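Local coordinates for protein Rho guanine nucleotide exchange factor 12 (Homo sapiens, PDB 1TXD) that acts as a guanine nucleotide exchange factor for the GTPase RhoA, here represented by its DH and PH domains, at residues T35-A38 with H39-L43; T188-P191 with T192-E195; Q213-K216 with E217-K221. The protein carries 1 engineered substitution. One frame throughout, in Å; residues are numbered along the deposited sequence.

Interaction 1 of 3, residues T35-A38 with H39-L43; sequences TERA and HVRTL
Ala-38 and Thr-42 meet one turn apart on a long helix of the DH domain, where the carbonyl oxygen of Ala-38 takes two bonds from a single residue. The backbone N of Thr-42 reaches Ala-38 O at 3.1 Å, while the hydroxyl OG1 of Thr-42 donates to Ala-38 O at 3.2 Å from well above the carbonyl plane. With OG1 beside its own backbone N (chi1 -70°), the hydroxyl folds back on the preceding turn. On the buried flank the packing is tight: CG2 of Val-40 lies 3.4 Å from Glu-36 O, the same oxygen that accepts an almost straight bond from Val-40 N. The polar ends of Glu-36 and His-39 turn to other helices, Glu-36 to Arg-173, Tyr-177 and His-79, His-39 to Gln-170. The outer flank is looser. Arg-37 and Arg-41 run side by side, their guanidinium planes 67° apart, and NH2 of Arg-41 rests against the aliphatic CG and CD of Arg-37, both at 3.8 Å; the charged atoms are not in contact, Arg-37 NE lying 5.2 Å from Arg-41 NH2. Arg-41 bends at chi3, which brings a guanidinium face over Arg-37 O. This turn of helix 20-57 packs against helix 169-186 through Thr-35, His-39 and Thr-42, and against helix 72-90 through Glu-36 and Arg-37, within the helical bundle of the DH domain.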
loop_
_atom_site.group_PDB
_atom_site.type_symbol
_atom_site.label_atom_id
_atom_site.label_comp_id
_atom_site.label_asym_id
_atom_site.label_seq_id
_atom_site.Cartn_x
_atom_site.Cartn_y
_atom_site.Cartn_z
ATOM N N THR A 35 8.824 -17.510 -13.371
ATOM C CA THR A 35 7.984 -16.936 -12.339
ATOM C C THR A 35 7.240 -15.732 -12.908
ATOM O O THR A 35 6.242 -15.351 -12.358
ATOM C CB THR A 35 8.794 -16.487 -11.127
ATOM O OG1 THR A 35 9.852 -15.611 -11.552
ATOM C CG2 THR A 35 9.496 -17.660 -10.482
ATOM N N GLU A 36 7.733 -15.140 -14.008
ATOM C CA GLU A 36 6.939 -14.159 -14.743
ATOM C C GLU A 36 5.755 -14.814 -15.419
ATOM O O GLU A 36 4.668 -14.214 -15.462
ATOM C CB GLU A 36 7.733 -13.393 -15.826
ATOM C CG GLU A 36 6.923 -12.257 -16.452
ATOM C CD GLU A 36 6.787 -11.093 -15.520
ATOM O OE1 GLU A 36 5.864 -10.288 -15.711
ATOM O OE2 GLU A 36 7.579 -10.993 -14.568
ATOM N N ARG A 37 5.939 -16.017 -15.965
ATOM C CA ARG A 37 4.807 -16.720 -16.593
ATOM C C ARG A 37 3.752 -17.111 -15.521
ATOM O O ARG A 37 2.556 -16.959 -15.713
ATOM C CB ARG A 37 5.297 -17.954 -17.333
ATOM C CG ARG A 37 4.382 -18.462 -18.448
ATOM C CD ARG A 37 5.001 -19.611 -19.291
ATOM N NE ARG A 37 6.431 -19.377 -19.556
ATOM C CZ ARG A 37 7.462 -20.100 -19.078
ATOM N NH1 ARG A 37 7.268 -21.164 -18.287
ATOM N NH2 ARG A 37 8.708 -19.745 -19.404
ATOM N N ALA A 38 4.235 -17.582 -14.377
ATOM C CA ALA A 38 3.383 -17.918 -13.244
ATOM C C ALA A 38 2.572 -16.679 -12.832
ATOM O O ALA A 38 1.367 -16.768 -12.588
ATOM C CB ALA A 38 4.217 -18.422 -12.087
ATOM N N HIS A 39 3.263 -15.542 -12.767
ATOM C CA HIS A 39 2.632 -14.276 -12.398
ATOM C C HIS A 39 1.498 -13.857 -13.316
ATOM O O HIS A 39 0.422 -13.470 -12.863
ATOM C CB HIS A 39 3.623 -13.125 -12.365
ATOM C CG HIS A 39 3.025 -11.870 -11.840
ATOM N ND1 HIS A 39 2.612 -11.749 -10.527
ATOM C CD2 HIS A 39 2.653 -10.727 -12.466
ATOM C CE1 HIS A 39 2.085 -10.553 -10.359
ATOM N NE2 HIS A 39 2.132 -9.905 -11.511
ATOM N N VAL A 40 1.790 -13.882 -14.598
ATOM C CA VAL A 40 0.789 -13.672 -15.626
ATOM C C VAL A 40 -0.435 -14.530 -15.443
ATOM O O VAL A 40 -1.567 -14.056 -15.620
ATOM C CB VAL A 40 1.376 -13.866 -17.030
ATOM C CG1 VAL A 40 0.276 -13.918 -18.134
ATOM C CG2 VAL A 40 2.324 -12.713 -17.372
ATOM N N ARG A 41 -0.214 -15.800 -15.145
ATOM C CA ARG A 41 -1.289 -16.783 -14.988
ATOM C C ARG A 41 -2.216 -16.458 -13.822
ATOM O O ARG A 41 -3.393 -16.696 -13.907
ATOM C CB ARG A 41 -0.705 -18.191 -14.801
ATOM C CG ARG A 41 -1.484 -19.257 -15.541
ATOM C CD ARG A 41 -0.902 -20.681 -15.404
ATOM N NE ARG A 41 -0.036 -20.968 -16.545
ATOM C CZ ARG A 41 1.305 -20.975 -16.551
ATOM N NH1 ARG A 41 2.020 -20.747 -15.457
ATOM N NH2 ARG A 41 1.936 -21.253 -17.679
ATOM N N THR A 42 -1.626 -15.971 -12.731
ATOM C CA THR A 42 -2.289 -15.505 -11.547
ATOM C C THR A 42 -3.174 -14.302 -11.867
ATOM O O THR A 42 -4.370 -14.215 -11.452
ATOM C CB THR A 42 -1.167 -15.118 -10.540
ATOM O OG1 THR A 42 -0.531 -16.304 -10.105
ATOM C CG2 THR A 42 -1.660 -14.641 -9.279
ATOM N N LEU A 43 -2.608 -13.391 -12.662
ATOM C CA LEU A 43 -3.324 -12.191 -13.003
ATOM C C LEU A 43 -4.511 -12.564 -13.922
ATOM O O LEU A 43 -5.595 -11.965 -13.796
ATOM C CB LEU A 43 -2.406 -11.149 -13.641
ATOM C CG LEU A 43 -1.423 -10.423 -12.709
ATOM C CD1 LEU A 43 -0.644 -9.353 -13.484
ATOM C CD2 LEU A 43 -2.076 -9.813 -11.528
#

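Interaction 2 of 3, residues T188-P191 with T192-E195; sequences TEWP and TERE
Trp-190 O receives two backbone N-H groups of the helix that starts just after it: Arg-194 N at 3.1 Å in a nearly straight bond (168°), and Glu-193 N in a weak, strongly bent one. The next backbone bond, from Glu-195 N to Pro-191 O, is shorter, at 2.9 Å. The indole of Trp-190 folds back over this turn, with CG between its own N and carbonyl carbon (chi1 55°). Glu-193 runs alongside it, laying its aliphatic part over one ring face: CB sits 3.2 Å from Trp-190 NE1, and CG lies above the plane toward the rim. Ring and carboxylate planes are only 7° apart. Beyond the ring, NE1 bonds to Gln-100, while Glu-193 OE1 accepts from the backbone N of Ile-101 and of Gly-102. Thr-188 crosses Glu-193 at about a right angle and presses its methyl CG2 to 3.4 Å from Glu-193 CG. Its hydroxyl OG1 bonds to Ile-184 O and accepts from a water at 2.6 Å that also donates to Glu-193 OE1, bridging loop and helix. The bend at chi3 turns the Arg-194 chain back toward the loop and lays one guanidinium face against Thr-188 O, with NH2 of Arg-194 3.2 Å from that oxygen at an angle too poor for a hydrogen bond. Trp-190 is the N-cap residue and Pro-191 follows it in the first turn, a common place for proline at a helix start; here this N-terminal turn opens the long last helix of the DH bundle.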
loop_
_atom_site.group_PDB
_atom_site.type_symbol
_atom_site.label_atom_id
_atom_site.label_comp_id
_atom_site.label_asym_id
_atom_site.label_seq_id
_atom_site.Cartn_x
_atom_site.Cartn_y
_atom_site.Cartn_z
ATOM N N THR A 188 27.144 -13.674 -13.539
ATOM C CA THR A 188 27.503 -13.022 -14.777
ATOM C C THR A 188 28.972 -12.656 -14.622
ATOM O O THR A 188 29.349 -11.907 -13.719
ATOM C CB THR A 188 26.627 -11.784 -15.028
ATOM O OG1 THR A 188 25.273 -12.179 -15.337
ATOM C CG2 THR A 188 27.106 -11.045 -16.258
ATOM N N GLU A 189 29.801 -13.217 -15.485
ATOM C CA GLU A 189 31.245 -13.104 -15.313
ATOM C C GLU A 189 31.775 -11.796 -15.861
ATOM O O GLU A 189 32.511 -11.082 -15.183
ATOM C CB GLU A 189 31.949 -14.277 -15.989
ATOM C CG GLU A 189 31.466 -15.624 -15.511
ATOM C CD GLU A 189 32.582 -16.425 -14.892
ATOM O OE1 GLU A 189 33.496 -16.853 -15.643
ATOM O OE2 GLU A 189 32.539 -16.616 -13.652
ATOM N N TRP A 190 31.343 -11.454 -17.066
ATOM C CA TRP A 190 32.030 -10.458 -17.860
ATOM C C TRP A 190 31.461 -9.061 -17.607
ATOM O O TRP A 190 30.251 -8.848 -17.684
ATOM C CB TRP A 190 32.061 -10.847 -19.347
ATOM C CG TRP A 190 30.758 -11.129 -19.960
ATOM C CD1 TRP A 190 30.134 -10.365 -20.891
ATOM C CD2 TRP A 190 29.897 -12.271 -19.726
ATOM N NE1 TRP A 190 28.928 -10.934 -21.233
ATOM C CE2 TRP A 190 28.756 -12.104 -20.535
ATOM C CE3 TRP A 190 29.965 -13.406 -18.896
ATOM C CZ2 TRP A 190 27.684 -13.027 -20.541
ATOM C CZ3 TRP A 190 28.910 -14.324 -18.904
ATOM C CH2 TRP A 190 27.793 -14.131 -19.727
ATOM N N PRO A 191 32.345 -8.111 -17.304
ATOM C CA PRO A 191 31.985 -6.914 -16.527
ATOM C C PRO A 191 30.941 -5.993 -17.156
ATOM O O PRO A 191 30.173 -5.399 -16.410
ATOM C CB PRO A 191 33.320 -6.163 -16.398
ATOM C CG PRO A 191 34.346 -7.162 -16.693
ATOM C CD PRO A 191 33.760 -8.071 -17.723
ATOM N N THR A 192 30.941 -5.855 -18.479
ATOM C CA THR A 192 30.046 -4.917 -19.165
ATOM C C THR A 192 28.609 -5.430 -19.085
ATOM O O THR A 192 27.655 -4.652 -18.927
ATOM C CB THR A 192 30.531 -4.714 -20.638
ATOM O OG1 THR A 192 31.845 -4.141 -20.638
ATOM C CG2 THR A 192 29.711 -3.673 -21.375
ATOM N N GLU A 193 28.469 -6.752 -19.161
ATOM C CA GLU A 193 27.172 -7.400 -19.058
ATOM C C GLU A 193 26.668 -7.357 -17.624
ATOM O O GLU A 193 25.491 -7.025 -17.395
ATOM C CB GLU A 193 27.235 -8.836 -19.565
ATOM C CG GLU A 193 26.052 -9.714 -19.194
ATOM C CD GLU A 193 24.809 -9.421 -20.002
ATOM O OE1 GLU A 193 23.845 -10.195 -19.854
ATOM O OE2 GLU A 193 24.799 -8.438 -20.786
ATOM N N ARG A 194 27.550 -7.670 -16.677
ATOM C CA ARG A 194 27.211 -7.651 -15.260
ATOM C C ARG A 194 26.823 -6.264 -14.777
ATOM O O ARG A 194 25.878 -6.129 -14.003
ATOM C CB ARG A 194 28.344 -8.183 -14.385
ATOM C CG ARG A 194 28.099 -8.083 -12.859
ATOM C CD ARG A 194 29.372 -7.925 -12.018
ATOM N NE ARG A 194 29.956 -9.224 -11.709
ATOM C CZ ARG A 194 31.185 -9.643 -12.074
ATOM N NH1 ARG A 194 32.030 -8.869 -12.774
ATOM N NH2 ARG A 194 31.585 -10.863 -11.720
ATOM N N GLU A 195 27.540 -5.238 -15.224
ATOM C CA GLU A 195 27.200 -3.871 -14.820
ATOM C C GLU A 195 25.766 -3.463 -15.194
ATOM O O GLU A 195 25.137 -2.726 -14.473
ATOM C CB GLU A 195 28.185 -2.849 -15.392
ATOM C CG GLU A 195 28.620 -1.758 -14.407
ATOM C CD GLU A 195 28.658 -2.219 -12.945
ATOM O OE1 GLU A 195 29.533 -3.026 -12.570
ATOM O OE2 GLU A 195 27.784 -1.782 -12.167
HETATM O O HOH W 1 23.882 -12.135 -17.500
#

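Interaction 3 of 3, residues Q213-K216 with E217-K221; sequences QAVK and EAENK
The flat amide of Gln-213 and the carboxylate of Glu-217 meet with their planes 49° apart: NE2 of Gln-213 donates to OE2 of Glu-217 at 3.0 Å, coming from above the carboxylate plane, 57° out of it, while OE2 is tilted only modestly from the amide plane. This is an i to i+4 side-chain pair on the long helix 191-230, which runs out of the DH helical bundle toward the PH domain. The amide reaches forward because Gln-213 sends CG anti to its backbone N (chi1 -176°) and then bends at chi2; Glu-217 bends at chi2 as well. A backbone bond joins the same two residues beneath, Glu-217 N to Gln-213 O, almost perfectly straight, so main chain and side chains span this turn together. Gln-213 is exposed and Glu-217 partly so.

A second pair one turn apart, Val-215 and Glu-219, meets through van der Waals contact, CG1 of Val-215 lying 3.9 Å from both CD and OE1 of Glu-219. The CG of Glu-219 lies 3.5 Å from Val-215 O, the acceptor for its own backbone N. Glu-219 is extended beyond CG, and its side chain also touches Pro-129. On the flank turned to the bundle, Val-215 packs on Cys-125 and Ala-214 on Ser-126 of helix 112-126, and the buried Ala-218 on both Ser-126 and Phe-130, the latter on helix 128-141. Another side of the helix meets the PH domain: Asn-220 ND2 bonds to Met-257 O, and Glu-217 and Lys-221 touch Lys-256. The shortest backbone bond of the turn is Glu-219 N to Val-215 O, 2.7 Å long.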
loop_
_atom_site.group_PDB
_atom_site.type_symbol
_atom_site.label_atom_id
_atom_site.label_comp_id
_atom_site.label_asym_id
_atom_site.label_seq_id
_atom_site.Cartn_x
_atom_site.Cartn_y
_atom_site.Cartn_z
ATOM N N GLN A 213 6.008 3.562 -1.363
ATOM C CA GLN A 213 5.797 4.858 -0.722
ATOM C C GLN A 213 4.350 5.286 -1.015
ATOM O O GLN A 213 3.660 5.837 -0.183
ATOM C CB GLN A 213 6.866 5.851 -1.236
ATOM C CG GLN A 213 6.894 7.233 -0.631
ATOM C CD GLN A 213 6.603 7.246 0.861
ATOM O OE1 GLN A 213 7.363 6.669 1.644
ATOM N NE2 GLN A 213 5.498 7.897 1.256
ATOM N N ALA A 214 3.891 4.968 -2.218
ATOM C CA ALA A 214 2.526 5.209 -2.604
ATOM C C ALA A 214 1.603 4.374 -1.730
ATOM O O ALA A 214 0.518 4.813 -1.397
ATOM C CB ALA A 214 2.323 4.855 -4.106
ATOM N N VAL A 215 2.030 3.167 -1.375
ATOM C CA VAL A 215 1.219 2.247 -0.580
ATOM C C VAL A 215 1.058 2.835 0.792
ATOM O O VAL A 215 -0.059 2.946 1.269
ATOM C CB VAL A 215 1.812 0.752 -0.544
ATOM C CG1 VAL A 215 1.221 -0.095 0.604
ATOM C CG2 VAL A 215 1.531 0.002 -1.894
ATOM N N LYS A 216 2.164 3.257 1.400
ATOM C CA LYS A 216 2.142 3.939 2.691
ATOM C C LYS A 216 1.179 5.150 2.656
ATOM O O LYS A 216 0.254 5.212 3.451
ATOM C CB LYS A 216 3.566 4.350 3.089
ATOM C CG LYS A 216 3.735 4.965 4.497
ATOM C CD LYS A 216 5.196 4.974 4.934
ATOM C CE LYS A 216 5.444 5.907 6.145
ATOM N NZ LYS A 216 6.917 6.042 6.512
ATOM N N GLU A 217 1.367 6.068 1.702
ATOM C CA GLU A 217 0.485 7.238 1.553
ATOM C C GLU A 217 -0.945 6.755 1.549
ATOM O O GLU A 217 -1.764 7.226 2.318
ATOM C CB GLU A 217 0.841 8.115 0.306
ATOM C CG GLU A 217 1.639 9.410 0.633
ATOM C CD GLU A 217 2.764 9.803 -0.354
ATOM O OE1 GLU A 217 2.535 9.829 -1.579
ATOM O OE2 GLU A 217 3.895 10.120 0.089
ATOM N N ALA A 218 -1.252 5.754 0.730
ATOM C CA ALA A 218 -2.607 5.252 0.635
ATOM C C ALA A 218 -3.138 4.526 1.889
ATOM O O ALA A 218 -4.272 4.703 2.241
ATOM C CB ALA A 218 -2.766 4.365 -0.602
ATOM N N GLU A 219 -2.372 3.674 2.542
ATOM C CA GLU A 219 -2.853 3.098 3.796
ATOM C C GLU A 219 -3.222 4.188 4.844
ATOM O O GLU A 219 -4.138 3.991 5.662
ATOM C CB GLU A 219 -1.767 2.191 4.415
ATOM C CG GLU A 219 -1.566 0.895 3.621
ATOM C CD GLU A 219 -0.391 0.085 4.137
ATOM O OE1 GLU A 219 -0.374 -1.153 3.962
ATOM O OE2 GLU A 219 0.529 0.697 4.693
ATOM N N ASN A 220 -2.505 5.314 4.851
ATOM C CA ASN A 220 -2.825 6.397 5.776
ATOM C C ASN A 220 -4.162 7.013 5.420
ATOM O O ASN A 220 -4.969 7.216 6.314
ATOM C CB ASN A 220 -1.708 7.467 5.838
ATOM C CG ASN A 220 -1.879 8.466 7.026
ATOM O OD1 ASN A 220 -3.001 8.825 7.436
ATOM N ND2 ASN A 220 -0.760 8.929 7.559
ATOM N N LYS A 221 -4.441 7.238 4.126
ATOM C CA LYS A 221 -5.719 7.816 3.702
ATOM C C LYS A 221 -6.907 6.894 3.927
ATOM O O LYS A 221 -8.007 7.374 4.185
ATOM C CB LYS A 221 -5.731 8.201 2.204
ATOM C CG LYS A 221 -4.778 9.358 1.881
ATOM C CD LYS A 221 -4.560 9.518 0.362
ATOM C CE LYS A 221 -3.264 10.268 0.057
ATOM N NZ LYS A 221 -3.468 11.315 -0.988
#

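From the N terminus, interaction 1 comes first, on helix 20-57, interaction 2 follows at the start of helix 191-230, and interaction 3 lies further along that same helix. Interactions 1 and 3 join successive turns within one helix, while interaction 2 closes the turn from a loop into a helix; they run in series without nesting or crossing. None touches another: nearest atoms are about 16 Å apart between interactions 1 and 2, about 14 Å between 1 and 3, and about 24 Å between 2 and 3. Interaction 1 faces helices 72-90 and 169-186, interaction 2 ties the loop after helix 169-186 to helix 191-230, and interaction 3 marks where that helix passes from the DH bundle toward the PH domain.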